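Local atomic coordinates of putative alpha-L-fucosidase (PDB entry 3GZA), a protein that probably hydrolyses alpha-L-fucosidic bonds, releasing L-fucose from fucosylated sugars. Residues 270-275 against 311-316; 224-229 against 300-305; 22-27 against 71-76. All blocks are in the same frame, centred on the assembly; numbering follows the deposited sequence.

Contact 1 of 3, residues 270-275 against 311-316; sequences ADTPLR and ATLILG
Ala270 is held to the neighbouring strand through both its polar backbone atoms: Ala270 N donates to Thr312 O at 2.9 Å, and Ala270 O accepts from Ile314 N at 2.8 Å. Two residues on, Thr272 repeats the pattern, taking Ile314 O with its N-H and giving Thr272 O to Gly316 N, again at 2.8 Å. Pro273 has no N-H to offer, and the ladder ends with Leu274 N on Gly316 O (2.9 Å, nearly straight at 178°). A water carries the join one residue further, donating to Gly316 O and accepting from Arg275 N. On one face Ala270 CB rests 4.1 Å from Leu313 CD1, and the methyl Thr272 CG2 runs alongside Leu315 CD2 at 4.0 Å. The Thr272 hydroxyl, swung opposite the backbone N (chi1 180°), donates from OG1 to Pro273 O at 2.9 Å and makes a weak bond with Glu223 O. With an alanine at this position, Pro273 O would probably lose that donor and a gap would open beside Leu315 CD2. Asp271 and Ile314 occupy the other face, meeting through their CB atoms, while Asp271 OD1 is bonded by Trp219 NE1. Further out, Leu313 and Leu315 lie against helix 327-344, whereas Asp271 lies near a bound ethanediol and a HEPES buffer molecule. The two parallel strands, 264-273 and 312-317, connected by helix 296-304, form a beta-alpha-beta unit of the TIM barrel, with the leucine face turned to the helices and the Asp271 face to the barrel interior.

Contact 2 of 3, residues 224-229 against 300-305; sequences TGTVEY and MDKYEK
Thr224 O receives the ammonium group of Lys302 at 2.7 Å (Lys302 NZ to Thr224 O), with the donor in the carbonyl plane. The lysine curls round this oxygen instead of pointing straight at it: Lys302 CD is only 3.1 Å from Thr224 O, and the turn at the last torsion (chi4 -46°) folds NZ back onto it. Next along the loop, Gly225 sits under the lysine chain with positive phi, and a side chain there would press against Lys302 CD. The second tie lies at the end of the helix, where Lys305 O accepts from Val227 N at 3.0 Å in a nearly straight bond (165°). The same carbonyl also meets Thr226 CA in a C-H...O contact. Helix 296-304 connects strands 264-273 and 312-317 of the TIM barrel, and the loop between strands 218-219 and 234-235 passes between this helix and the sheet, so that Gly225 backs onto Ala270 and Leu313. Thr226 and Lys305 run side by side, the methyl Thr226 CG2 lying 3.7 Å from Lys305 CB. Beyond CG the Lys305 chain is extended and leads away from the loop, back along the helix to a salt bridge in which Lys305 NZ reaches the syn lone pair of Asp301 OD1 at 2.6 Å. Within the loop, the hydroxyls Thr224 OG1 and Thr226 OG1 are hydrogen-bonded at 2.7 Å, and Thr224 OG1 is bonded to Ser222 OG as well, a chain of hydroxyls that would restrain the rotation of both threonines. Val227 O is taken by Arg309, and on the helix Tyr303 packs on Ile340 while Glu304 pairs with Arg343, joining the helix to helix 327-344.

Contact 3 of 3, residues 22-27 against 71-76; sequences MGAVFH and AGCKFA. With EDO (1,2-ethanediol), chain D.
The Phe75 ring lies flat over the backbone of Gly23, whose CA stands above the ring centre, 3.5 Å from the centroid and 9° off the normal: a CH-pi contact over the face. It depends on the glycine, since a CB on Gly23 would run into the ring. Phe75 reaches this place because its CG lies between the backbone N and the carbonyl carbon (chi1 64°), and the ring also stacks with Tyr177. Phe26 presents an edge instead, with Ala76 CB in the ring plane 3.9 Å from Phe26 CE1. At the edge of the His27 ring, NE2 is hydrogen-bonded to O1 of an ethanediol at 2.7 Å, the diol probably coming from the crystallisation liquor. Two backbone bonds join the segments on either side of Gly23: Lys74 N to Met22 O at 2.8 Å, and Ala24 N to Phe75 O at 3.0 Å. Cys73 SG packs 4.0 Å from Ala24 CB. In the selenomethionine Met22, SE lies 3.6 Å from Ala71 O, just ahead of the Schellman turn at Gly72, and the bend at chi3 (65°) folds the methyl CE against the same oxygen. Strand 22-26 lies between strands 75-79 and 312-317 in the sheet, parallel to both; Phe75 is also packed against helix 15-20, and Met22 against helix 327-344.

How the contacts relate
Contacts 1 and 3 both belong to the buried barrel wall, and strand 22-26 of contact 3 is the next neighbour of strand 312-317 of contact 1: Leu313 O and Leu315 O probably bond Gly23 N and Val25 N, and Thr312 also touches Phe75. Contact 2 lies further out and is partly exposed. It meets contact 1 where Val227 packs on Ala311 and Thr272 on Gly225, and its helix is the connection between the two strands of contact 1. The chemistry follows the depth: a regular five-bond ladder in contact 1, two backbone bonds and ring packing on a glycine in contact 3, while in contact 2 a lysine ammonium and a helix-end carbonyl meet a loop with its own hydroxyl pair. Tyr303 on Met22 links contacts 2 and 3.

Contact 1 of 3, residues 270-275 against 311-316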
ATOM      1  N   ALA A 270     -11.343 -31.755  -6.178  1.00 24.81           N
ATOM      2  CA  ALA A 270     -11.170 -32.163  -4.776  1.00 23.86           C
ATOM      3  C   ALA A 270      -9.925 -31.469  -4.282  1.00 24.34           C
ATOM      4  O   ALA A 270      -8.996 -31.205  -5.062  1.00 25.16           O
ATOM      5  CB  ALA A 270     -11.006 -33.687  -4.655  1.00 22.68           C
ATOM      6  N   ASP A 271      -9.889 -31.096  -2.997  1.00 23.66           N
ATOM      7  CA  ASP A 271      -8.692 -30.474  -2.472  1.00 24.56           C
ATOM      8  C   ASP A 271      -8.513 -30.776  -0.993  1.00 25.00           C
ATOM      9  O   ASP A 271      -9.491 -31.086  -0.306  1.00 24.66           O
ATOM     10  CB  ASP A 271      -8.588 -28.958  -2.769  1.00 24.29           C
ATOM     11  CG  ASP A 271      -9.629 -28.079  -2.086  1.00 27.10           C
ATOM     12  OD1 ASP A 271     -10.608 -28.522  -1.472  1.00 26.62           O
ATOM     13  OD2 ASP A 271      -9.450 -26.824  -2.216  1.00 26.76           O
ATOM     14  N   THR A 272      -7.259 -30.686  -0.562  1.00 24.61           N
ATOM     15  CA  THR A 272      -6.940 -30.888   0.841  1.00 24.67           C
ATOM     16  C   THR A 272      -5.544 -30.377   1.113  1.00 24.87           C
ATOM     17  O   THR A 272      -4.678 -30.468   0.289  1.00 25.07           O
ATOM     18  CB  THR A 272      -6.981 -32.381   1.243  1.00 26.22           C
ATOM     19  OG1 THR A 272      -6.647 -32.544   2.643  1.00 25.91           O
ATOM     20  CG2 THR A 272      -6.022 -33.264   0.398  1.00 26.41           C
ATOM     21  N   PRO A 273      -5.362 -29.813   2.296  1.00 25.17           N
ATOM     22  CA  PRO A 273      -3.980 -29.551   2.690  1.00 24.53           C
ATOM     23  C   PRO A 273      -3.274 -30.899   2.879  1.00 25.57           C
ATOM     24  O   PRO A 273      -3.921 -31.886   3.237  1.00 24.55           O
ATOM     25  CB  PRO A 273      -4.108 -28.905   4.066  1.00 26.49           C
ATOM     26  CG  PRO A 273      -5.441 -28.979   4.465  1.00 28.51           C
ATOM     27  CD  PRO A 273      -6.330 -29.412   3.338  1.00 25.56           C
ATOM     28  N   LEU A 274      -1.969 -30.947   2.601  1.00 24.49           N
ATOM     29  CA  LEU A 274      -1.182 -32.121   2.978  1.00 24.13           C
ATOM     30  C   LEU A 274      -1.103 -32.242   4.508  1.00 23.40           C
ATOM     31  O   LEU A 274      -1.140 -33.344   5.052  1.00 23.39           O
ATOM     32  CB  LEU A 274       0.212 -32.013   2.379  1.00 24.59           C
ATOM     33  CG  LEU A 274       1.191 -33.106   2.760  1.00 24.31           C
ATOM     34  CD1 LEU A 274       0.682 -34.532   2.350  1.00 25.97           C
ATOM     35  CD2 LEU A 274       2.606 -32.812   2.168  1.00 25.11           C
ATOM     36  N   ARG A 275      -1.007 -31.099   5.186  1.00 24.16           N
ATOM     37  CA  ARG A 275      -0.892 -31.029   6.618  1.00 24.14           C
ATOM     38  C   ARG A 275      -2.279 -31.023   7.260  1.00 24.92           C
ATOM     39  O   ARG A 275      -2.767 -30.007   7.822  1.00 25.45           O
ATOM     40  CB  ARG A 275      -0.091 -29.820   7.012  1.00 23.31           C
ATOM     41  CG  ARG A 275       1.383 -29.986   6.651  1.00 22.91           C
ATOM     42  CD  ARG A 275       2.228 -28.748   6.925  1.00 25.17           C
ATOM     43  NE  ARG A 275       3.651 -29.109   6.846  1.00 24.51           N
ATOM     44  CZ  ARG A 275       4.629 -28.594   7.592  1.00 24.89           C
ATOM     45  NH1 ARG A 275       4.404 -27.600   8.440  1.00 25.20           N
ATOM     46  NH2 ARG A 275       5.863 -29.079   7.484  1.00 25.74           N
ATOM     47  N   ALA A 311     -12.692 -36.792 -10.237  1.00 23.97           N
ATOM     48  CA  ALA A 311     -12.343 -35.470  -9.792  1.00 24.73           C
ATOM     49  C   ALA A 311     -10.805 -35.305  -9.836  1.00 26.23           C
ATOM     50  O   ALA A 311     -10.077 -36.204  -9.490  1.00 31.22           O
ATOM     51  CB  ALA A 311     -12.873 -35.224  -8.335  1.00 25.09           C
ATOM     52  N   THR A 312     -10.326 -34.151 -10.268  1.00 24.47           N
ATOM     53  CA  THR A 312      -8.935 -33.803 -10.189  1.00 25.01           C
ATOM     54  C   THR A 312      -8.658 -33.303  -8.777  1.00 24.58           C
ATOM     55  O   THR A 312      -9.387 -32.469  -8.228  1.00 24.59           O
ATOM     56  CB  THR A 312      -8.537 -32.832 -11.284  1.00 24.71           C
ATOM     57  OG1 THR A 312      -8.503 -33.585 -12.522  1.00 25.24           O
ATOM     58  CG2 THR A 312      -7.152 -32.176 -10.999  1.00 26.03           C
ATOM     59  N   LEU A 313      -7.578 -33.800  -8.189  1.00 24.49           N
ATOM     60  CA  LEU A 313      -7.213 -33.561  -6.803  1.00 24.02           C
ATOM     61  C   LEU A 313      -6.121 -32.511  -6.708  1.00 24.21           C
ATOM     62  O   LEU A 313      -5.076 -32.617  -7.389  1.00 25.80           O
ATOM     63  CB  LEU A 313      -6.709 -34.866  -6.210  1.00 24.98           C
ATOM     64  CG  LEU A 313      -6.082 -34.859  -4.812  1.00 23.67           C
ATOM     65  CD1 LEU A 313      -7.133 -34.438  -3.736  1.00 25.94           C
ATOM     66  CD2 LEU A 313      -5.429 -36.225  -4.425  1.00 24.85           C
ATOM     67  N   ILE A 314      -6.323 -31.531  -5.823  1.00 23.89           N
ATOM     68  CA  ILE A 314      -5.353 -30.506  -5.566  1.00 24.89           C
ATOM     69  C   ILE A 314      -4.809 -30.625  -4.136  1.00 24.20           C
ATOM     70  O   ILE A 314      -5.574 -30.562  -3.194  1.00 24.36           O
ATOM     71  CB  ILE A 314      -5.895 -29.072  -5.802  1.00 25.40           C
ATOM     72  CG1 ILE A 314      -6.423 -28.975  -7.253  1.00 27.67           C
ATOM     73  CG2 ILE A 314      -4.780 -28.028  -5.506  1.00 26.97           C
ATOM     74  CD1 ILE A 314      -6.998 -27.548  -7.632  1.00 25.20           C
ATOM     75  N   LEU A 315      -3.505 -30.804  -4.010  1.00 24.76           N
ATOM     76  CA  LEU A 315      -2.880 -30.854  -2.721  1.00 24.50           C
ATOM     77  C   LEU A 315      -2.344 -29.498  -2.280  1.00 26.05           C
ATOM     78  O   LEU A 315      -1.628 -28.842  -3.052  1.00 25.87           O
ATOM     79  CB  LEU A 315      -1.708 -31.856  -2.757  1.00 24.82           C
ATOM     80  CG  LEU A 315      -1.990 -33.331  -3.079  1.00 25.73           C
ATOM     81  CD1 LEU A 315      -0.669 -34.091  -3.258  1.00 27.31           C
ATOM     82  CD2 LEU A 315      -2.865 -33.974  -1.994  1.00 27.68           C
ATOM     83  N   GLY A 316      -2.620 -29.113  -1.039  1.00 25.28           N
ATOM     84  CA  GLY A 316      -2.090 -27.861  -0.481  1.00 24.37           C
ATOM     85  C   GLY A 316      -0.761 -28.062   0.190  1.00 22.98           C
ATOM     86  O   GLY A 316      -0.629 -28.749   1.256  1.00 25.24           O
TER
HETATM   87  O   HOH W   1      -0.578 -28.484   3.993  1.00 12.91           O

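Contact 2 of 3, residues 224-229 against 300-305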
ATOM      1  N   THR A 224     -11.641 -32.412   2.060  1.00 23.93           N
ATOM      2  CA  THR A 224     -11.226 -33.750   2.480  1.00 23.75           C
ATOM      3  C   THR A 224     -10.370 -34.440   1.435  1.00 24.97           C
ATOM      4  O   THR A 224      -9.884 -35.539   1.691  1.00 26.38           O
ATOM      5  CB  THR A 224     -12.436 -34.665   2.699  1.00 24.80           C
ATOM      6  OG1 THR A 224     -13.163 -34.771   1.483  1.00 25.73           O
ATOM      7  CG2 THR A 224     -13.343 -34.134   3.866  1.00 25.74           C
ATOM      8  N   GLY A 225     -10.195 -33.823   0.274  1.00 24.03           N
ATOM      9  CA  GLY A 225      -9.473 -34.434  -0.828  1.00 24.25           C
ATOM     10  C   GLY A 225     -10.259 -35.550  -1.483  1.00 24.18           C
ATOM     11  O   GLY A 225      -9.674 -36.420  -2.134  1.00 24.97           O
ATOM     12  N   THR A 226     -11.586 -35.504  -1.334  1.00 25.10           N
ATOM     13  CA  THR A 226     -12.493 -36.490  -1.934  1.00 24.93           C
ATOM     14  C   THR A 226     -13.696 -35.780  -2.493  1.00 24.94           C
ATOM     15  O   THR A 226     -13.931 -34.606  -2.212  1.00 24.37           O
ATOM     16  CB  THR A 226     -13.027 -37.521  -0.923  1.00 26.32           C
ATOM     17  OG1 THR A 226     -13.983 -36.910  -0.012  1.00 25.05           O
ATOM     18  CG2 THR A 226     -11.914 -38.158  -0.148  1.00 24.55           C
ATOM     19  N   VAL A 227     -14.419 -36.503  -3.325  1.00 23.88           N
ATOM     20  CA  VAL A 227     -15.760 -36.153  -3.748  1.00 24.70           C
ATOM     21  C   VAL A 227     -16.648 -37.330  -3.388  1.00 24.43           C
ATOM     22  O   VAL A 227     -16.177 -38.384  -3.016  1.00 23.84           O
ATOM     23  CB  VAL A 227     -15.847 -35.819  -5.251  1.00 24.63           C
ATOM     24  CG1 VAL A 227     -15.098 -34.530  -5.576  1.00 24.62           C
ATOM     25  CG2 VAL A 227     -15.350 -36.994  -6.155  1.00 24.48           C
ATOM     26  N   GLU A 228     -17.953 -37.201  -3.567  1.00 24.55           N
ATOM     27  CA  GLU A 228     -18.855 -38.292  -3.301  1.00 24.39           C
ATOM     28  C   GLU A 228     -19.043 -39.121  -4.562  1.00 24.07           C
ATOM     29  O   GLU A 228     -18.400 -38.857  -5.581  1.00 23.44           O
ATOM     30  CB  GLU A 228     -20.160 -37.761  -2.741  1.00 24.07           C
ATOM     31  CG  GLU A 228     -19.995 -37.046  -1.402  1.00 26.63           C
ATOM     32  CD  GLU A 228     -19.491 -37.970  -0.322  1.00 29.12           C
ATOM     33  OE1 GLU A 228     -20.090 -39.046  -0.168  1.00 36.16           O
ATOM     34  OE2 GLU A 228     -18.550 -37.612   0.407  1.00 31.60           O
ATOM     35  N   TYR A 229     -19.856 -40.165  -4.477  1.00 23.91           N
ATOM     36  CA  TYR A 229     -20.120 -41.043  -5.615  1.00 23.55           C
ATOM     37  C   TYR A 229     -21.621 -41.325  -5.737  1.00 24.18           C
ATOM     38  O   TYR A 229     -22.249 -41.635  -4.724  1.00 23.67           O
ATOM     39  CB  TYR A 229     -19.266 -42.338  -5.498  1.00 23.98           C
ATOM     40  CG  TYR A 229     -19.371 -43.117  -6.801  1.00 21.77           C
ATOM     41  CD1 TYR A 229     -18.527 -42.798  -7.868  1.00 22.59           C
ATOM     42  CD2 TYR A 229     -20.321 -44.104  -6.981  1.00 23.04           C
ATOM     43  CE1 TYR A 229     -18.650 -43.407  -9.064  1.00 24.00           C
ATOM     44  CE2 TYR A 229     -20.474 -44.743  -8.212  1.00 22.08           C
ATOM     45  CZ  TYR A 229     -19.616 -44.389  -9.254  1.00 22.66           C
ATOM     46  OH  TYR A 229     -19.738 -45.010 -10.468  1.00 23.37           O
HETATM   47  N   MSE A 300      -3.619 -42.233  -0.009  1.00 24.53           N
HETATM   48  CA  MSE A 300      -4.063 -43.197  -1.011  1.00 25.94           C
HETATM   49  C   MSE A 300      -5.575 -43.364  -0.988  1.00 25.12           C
HETATM   50  O   MSE A 300      -6.191 -43.471  -2.039  1.00 27.81           O
HETATM   51  CB  MSE A 300      -3.353 -44.518  -0.852  1.00 26.07           C
HETATM   52  CG  MSE A 300      -1.885 -44.414  -1.127  1.00 26.36           C
HETATM   53 SE   MSE A 300      -1.366 -43.584  -2.831  0.75 27.27          SE
HETATM   54  CE  MSE A 300      -2.418 -44.761  -4.048  1.00 26.03           C
ATOM     55  N   ASP A 301      -6.172 -43.378   0.200  1.00 25.37           N
ATOM     56  CA  ASP A 301      -7.637 -43.437   0.351  1.00 26.31           C
ATOM     57  C   ASP A 301      -8.211 -42.196  -0.376  1.00 25.74           C
ATOM     58  O   ASP A 301      -9.164 -42.303  -1.173  1.00 25.28           O
ATOM     59  CB  ASP A 301      -7.964 -43.405   1.862  1.00 26.73           C
ATOM     60  CG  ASP A 301      -9.475 -43.418   2.192  1.00 30.91           C
ATOM     61  OD1 ASP A 301     -10.228 -44.249   1.648  1.00 31.37           O
ATOM     62  OD2 ASP A 301      -9.908 -42.607   3.086  1.00 35.71           O
ATOM     63  N   LYS A 302      -7.610 -41.025  -0.155  1.00 25.75           N
ATOM     64  CA  LYS A 302      -8.112 -39.808  -0.800  1.00 25.64           C
ATOM     65  C   LYS A 302      -7.956 -39.863  -2.304  1.00 25.07           C
ATOM     66  O   LYS A 302      -8.878 -39.472  -3.048  1.00 23.47           O
ATOM     67  CB  LYS A 302      -7.479 -38.562  -0.204  1.00 26.94           C
ATOM     68  CG  LYS A 302      -7.856 -38.363   1.273  1.00 28.37           C
ATOM     69  CD  LYS A 302      -7.190 -37.144   1.853  1.00 29.35           C
ATOM     70  CE  LYS A 302      -7.527 -37.030   3.355  1.00 31.17           C
ATOM     71  NZ  LYS A 302      -8.976 -37.245   3.636  1.00 29.01           N
ATOM     72  N   TYR A 303      -6.805 -40.308  -2.777  1.00 25.35           N
ATOM     73  CA  TYR A 303      -6.579 -40.467  -4.230  1.00 25.19           C
ATOM     74  C   TYR A 303      -7.682 -41.311  -4.865  1.00 25.49           C
ATOM     75  O   TYR A 303      -8.265 -40.932  -5.905  1.00 24.16           O
ATOM     76  CB  TYR A 303      -5.198 -41.142  -4.433  1.00 26.09           C
ATOM     77  CG  TYR A 303      -4.853 -41.395  -5.903  1.00 23.89           C
ATOM     78  CD1 TYR A 303      -4.333 -40.385  -6.687  1.00 24.27           C
ATOM     79  CD2 TYR A 303      -5.032 -42.635  -6.471  1.00 24.68           C
ATOM     80  CE1 TYR A 303      -4.035 -40.585  -8.020  1.00 25.21           C
ATOM     81  CE2 TYR A 303      -4.720 -42.855  -7.779  1.00 24.90           C
ATOM     82  CZ  TYR A 303      -4.232 -41.841  -8.537  1.00 24.57           C
ATOM     83  OH  TYR A 303      -3.924 -42.058  -9.886  1.00 28.39           O
ATOM     84  N   GLU A 304      -7.992 -42.450  -4.256  1.00 24.07           N
ATOM     85  CA  GLU A 304      -9.003 -43.354  -4.834  1.00 25.13           C
ATOM     86  C   GLU A 304     -10.407 -42.744  -4.799  1.00 25.00           C
ATOM     87  O   GLU A 304     -11.264 -43.087  -5.611  1.00 25.85           O
ATOM     88  CB  GLU A 304      -8.973 -44.726  -4.127  1.00 25.18           C
ATOM     89  CG  GLU A 304      -7.673 -45.470  -4.406  1.00 25.98           C
ATOM     90  CD  GLU A 304      -7.622 -46.848  -3.835  1.00 25.90           C
ATOM     91  OE1 GLU A 304      -8.643 -47.364  -3.333  1.00 32.11           O
ATOM     92  OE2 GLU A 304      -6.541 -47.456  -3.908  1.00 30.31           O
ATOM     93  N   LYS A 305     -10.634 -41.834  -3.858  1.00 25.23           N
ATOM     94  CA  LYS A 305     -11.934 -41.183  -3.700  1.00 24.04           C
ATOM     95  C   LYS A 305     -11.984 -39.792  -4.311  1.00 24.53           C
ATOM     96  O   LYS A 305     -12.869 -39.020  -4.028  1.00 24.62           O
ATOM     97  CB  LYS A 305     -12.376 -41.200  -2.219  1.00 25.20           C
ATOM     98  CG  LYS A 305     -12.662 -42.603  -1.694  1.00 28.07           C
ATOM     99  CD  LYS A 305     -12.850 -42.683  -0.176  1.00 32.40           C
ATOM    100  CE  LYS A 305     -13.176 -44.155   0.295  1.00 31.76           C
ATOM    101  NZ  LYS A 305     -12.832 -44.390   1.746  1.00 36.59           N
TER

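Contact 3 of 3, residues 22-27 against 71-76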
HETATM    1  N   MSE A  22      -4.016 -34.643 -10.951  1.00 23.83           N
HETATM    2  CA  MSE A  22      -3.509 -34.123  -9.705  1.00 24.22           C
HETATM    3  C   MSE A  22      -2.726 -32.856  -9.946  1.00 24.86           C
HETATM    4  O   MSE A  22      -2.049 -32.716 -10.988  1.00 25.07           O
HETATM    5  CB  MSE A  22      -2.560 -35.100  -9.090  1.00 25.20           C
HETATM    6  CG  MSE A  22      -3.147 -36.334  -8.581  1.00 24.74           C
HETATM    7 SE   MSE A  22      -1.766 -37.489  -7.780  0.75 29.11          SE
HETATM    8  CE  MSE A  22      -1.325 -36.258  -6.335  1.00 28.51           C
ATOM      9  N   GLY A  23      -2.818 -31.967  -8.977  1.00 25.18           N
ATOM     10  CA  GLY A  23      -2.046 -30.731  -8.965  1.00 24.48           C
ATOM     11  C   GLY A  23      -1.759 -30.287  -7.550  1.00 25.04           C
ATOM     12  O   GLY A  23      -2.230 -30.906  -6.604  1.00 25.46           O
ATOM     13  N   ALA A  24      -1.002 -29.198  -7.421  1.00 25.66           N
ATOM     14  CA  ALA A  24      -0.672 -28.643  -6.124  1.00 24.74           C
ATOM     15  C   ALA A  24      -0.944 -27.150  -6.079  1.00 24.90           C
ATOM     16  O   ALA A  24      -0.783 -26.437  -7.079  1.00 26.25           O
ATOM     17  CB  ALA A  24       0.814 -28.881  -5.798  1.00 26.48           C
ATOM     18  N   VAL A  25      -1.344 -26.670  -4.912  1.00 25.15           N
ATOM     19  CA  VAL A  25      -1.466 -25.226  -4.648  1.00 25.54           C
ATOM     20  C   VAL A  25      -0.471 -24.925  -3.468  1.00 26.33           C
ATOM     21  O   VAL A  25      -0.391 -25.641  -2.459  1.00 25.58           O
ATOM     22  CB  VAL A  25      -2.899 -24.738  -4.350  1.00 26.26           C
ATOM     23  CG1 VAL A  25      -3.456 -25.398  -3.079  1.00 25.17           C
ATOM     24  CG2 VAL A  25      -2.924 -23.187  -4.285  1.00 26.63           C
ATOM     25  N   PHE A  26       0.317 -23.867  -3.629  1.00 26.42           N
ATOM     26  CA  PHE A  26       1.287 -23.410  -2.674  1.00 24.47           C
ATOM     27  C   PHE A  26       0.804 -22.091  -2.094  1.00 25.30           C
ATOM     28  O   PHE A  26       0.669 -21.129  -2.858  1.00 25.29           O
ATOM     29  CB  PHE A  26       2.666 -23.179  -3.338  1.00 24.95           C
ATOM     30  CG  PHE A  26       3.304 -24.423  -3.904  1.00 23.98           C
ATOM     31  CD1 PHE A  26       2.928 -24.893  -5.167  1.00 24.56           C
ATOM     32  CD2 PHE A  26       4.194 -25.153  -3.157  1.00 25.06           C
ATOM     33  CE1 PHE A  26       3.524 -26.075  -5.657  1.00 25.18           C
ATOM     34  CE2 PHE A  26       4.783 -26.265  -3.667  1.00 25.37           C
ATOM     35  CZ  PHE A  26       4.430 -26.736  -4.928  1.00 25.77           C
ATOM     36  N   HIS A  27       0.465 -22.084  -0.807  1.00 24.99           N
ATOM     37  CA  HIS A  27       0.071 -20.883  -0.089  1.00 25.98           C
ATOM     38  C   HIS A  27       1.292 -20.252   0.578  1.00 26.30           C
ATOM     39  O   HIS A  27       2.054 -20.938   1.261  1.00 25.72           O
ATOM     40  CB  HIS A  27      -0.992 -21.186   0.968  1.00 25.26           C
ATOM     41  CG  HIS A  27      -2.353 -21.466   0.410  1.00 27.78           C
ATOM     42  ND1 HIS A  27      -2.696 -22.652  -0.215  1.00 26.05           N
ATOM     43  CD2 HIS A  27      -3.458 -20.700   0.393  1.00 26.90           C
ATOM     44  CE1 HIS A  27      -3.966 -22.587  -0.591  1.00 28.65           C
ATOM     45  NE2 HIS A  27      -4.452 -21.413  -0.227  1.00 27.36           N
ATOM     46  N   ALA A  71       4.792 -36.422  -6.418  1.00 25.70           N
ATOM     47  CA  ALA A  71       3.504 -36.992  -5.997  1.00 25.54           C
ATOM     48  C   ALA A  71       2.616 -37.386  -7.157  1.00 26.74           C
ATOM     49  O   ALA A  71       1.657 -38.118  -6.978  1.00 26.99           O
ATOM     50  CB  ALA A  71       2.788 -36.011  -5.055  1.00 25.53           C
ATOM     51  N   GLY A  72       2.967 -36.939  -8.355  1.00 25.68           N
ATOM     52  CA  GLY A  72       2.122 -37.092  -9.515  1.00 26.34           C
ATOM     53  C   GLY A  72       1.458 -35.803  -9.994  1.00 26.12           C
ATOM     54  O   GLY A  72       0.708 -35.859 -10.962  1.00 26.52           O
ATOM     55  N   CYS A  73       1.741 -34.668  -9.364  1.00 25.61           N
ATOM     56  CA  CYS A  73       1.132 -33.384  -9.762  1.00 25.72           C
ATOM     57  C   CYS A  73       1.578 -32.974 -11.160  1.00 25.24           C
ATOM     58  O   CYS A  73       2.768 -33.102 -11.511  1.00 26.42           O
ATOM     59  CB  CYS A  73       1.533 -32.280  -8.774  1.00 26.05           C
ATOM     60  SG  CYS A  73       0.936 -32.680  -7.116  1.00 26.63           S
ATOM     61  N   LYS A  74       0.599 -32.543 -11.965  1.00 24.84           N
ATOM     62  CA  LYS A  74       0.825 -32.126 -13.346  1.00 24.74           C
ATOM     63  C   LYS A  74       0.717 -30.614 -13.518  1.00 24.73           C
ATOM     64  O   LYS A  74       1.028 -30.079 -14.599  1.00 26.42           O
ATOM     65  CB  LYS A  74      -0.089 -32.882 -14.332  1.00 24.15           C
ATOM     66  CG  LYS A  74       0.110 -34.380 -14.296  1.00 27.46           C
ATOM     67  CD  LYS A  74       1.517 -34.778 -14.699  1.00 32.51           C
ATOM     68  CE  LYS A  74       1.687 -36.300 -14.698  1.00 38.04           C
ATOM     69  NZ  LYS A  74       0.768 -36.938 -15.637  1.00 40.82           N
ATOM     70  N   PHE A  75       0.137 -29.960 -12.514  1.00 25.09           N
ATOM     71  CA  PHE A  75       0.018 -28.505 -12.510  1.00 25.45           C
ATOM     72  C   PHE A  75       0.329 -28.025 -11.122  1.00 25.67           C
ATOM     73  O   PHE A  75       0.242 -28.800 -10.145  1.00 25.78           O
ATOM     74  CB  PHE A  75      -1.349 -28.008 -12.985  1.00 25.44           C
ATOM     75  CG  PHE A  75      -2.478 -28.416 -12.114  1.00 24.14           C
ATOM     76  CD1 PHE A  75      -3.204 -29.558 -12.427  1.00 26.11           C
ATOM     77  CD2 PHE A  75      -2.941 -27.613 -11.104  1.00 26.54           C
ATOM     78  CE1 PHE A  75      -4.278 -29.937 -11.669  1.00 26.61           C
ATOM     79  CE2 PHE A  75      -4.014 -27.975 -10.343  1.00 28.32           C
ATOM     80  CZ  PHE A  75      -4.724 -29.141 -10.657  1.00 25.82           C
ATOM     81  N   ALA A  76       0.724 -26.760 -11.005  1.00 25.54           N
ATOM     82  CA  ALA A  76       1.099 -26.187  -9.684  1.00 25.06           C
ATOM     83  C   ALA A  76       0.668 -24.715  -9.723  1.00 26.16           C
ATOM     84  O   ALA A  76       0.867 -24.036 -10.715  1.00 26.51           O
ATOM     85  CB  ALA A  76       2.620 -26.325  -9.398  1.00 25.65           C
TER
HETATM   86  C1  EDO D 463      -7.428 -22.506   0.416  1.00 25.66           C
HETATM   87  O1  EDO D 463      -7.174 -21.218  -0.155  1.00 18.41           O
HETATM   88  C2  EDO D 463      -7.934 -23.338  -0.719  1.00 25.04           C
HETATM   89  O2  EDO D 463      -9.246 -22.907  -1.019  1.00 26.73           O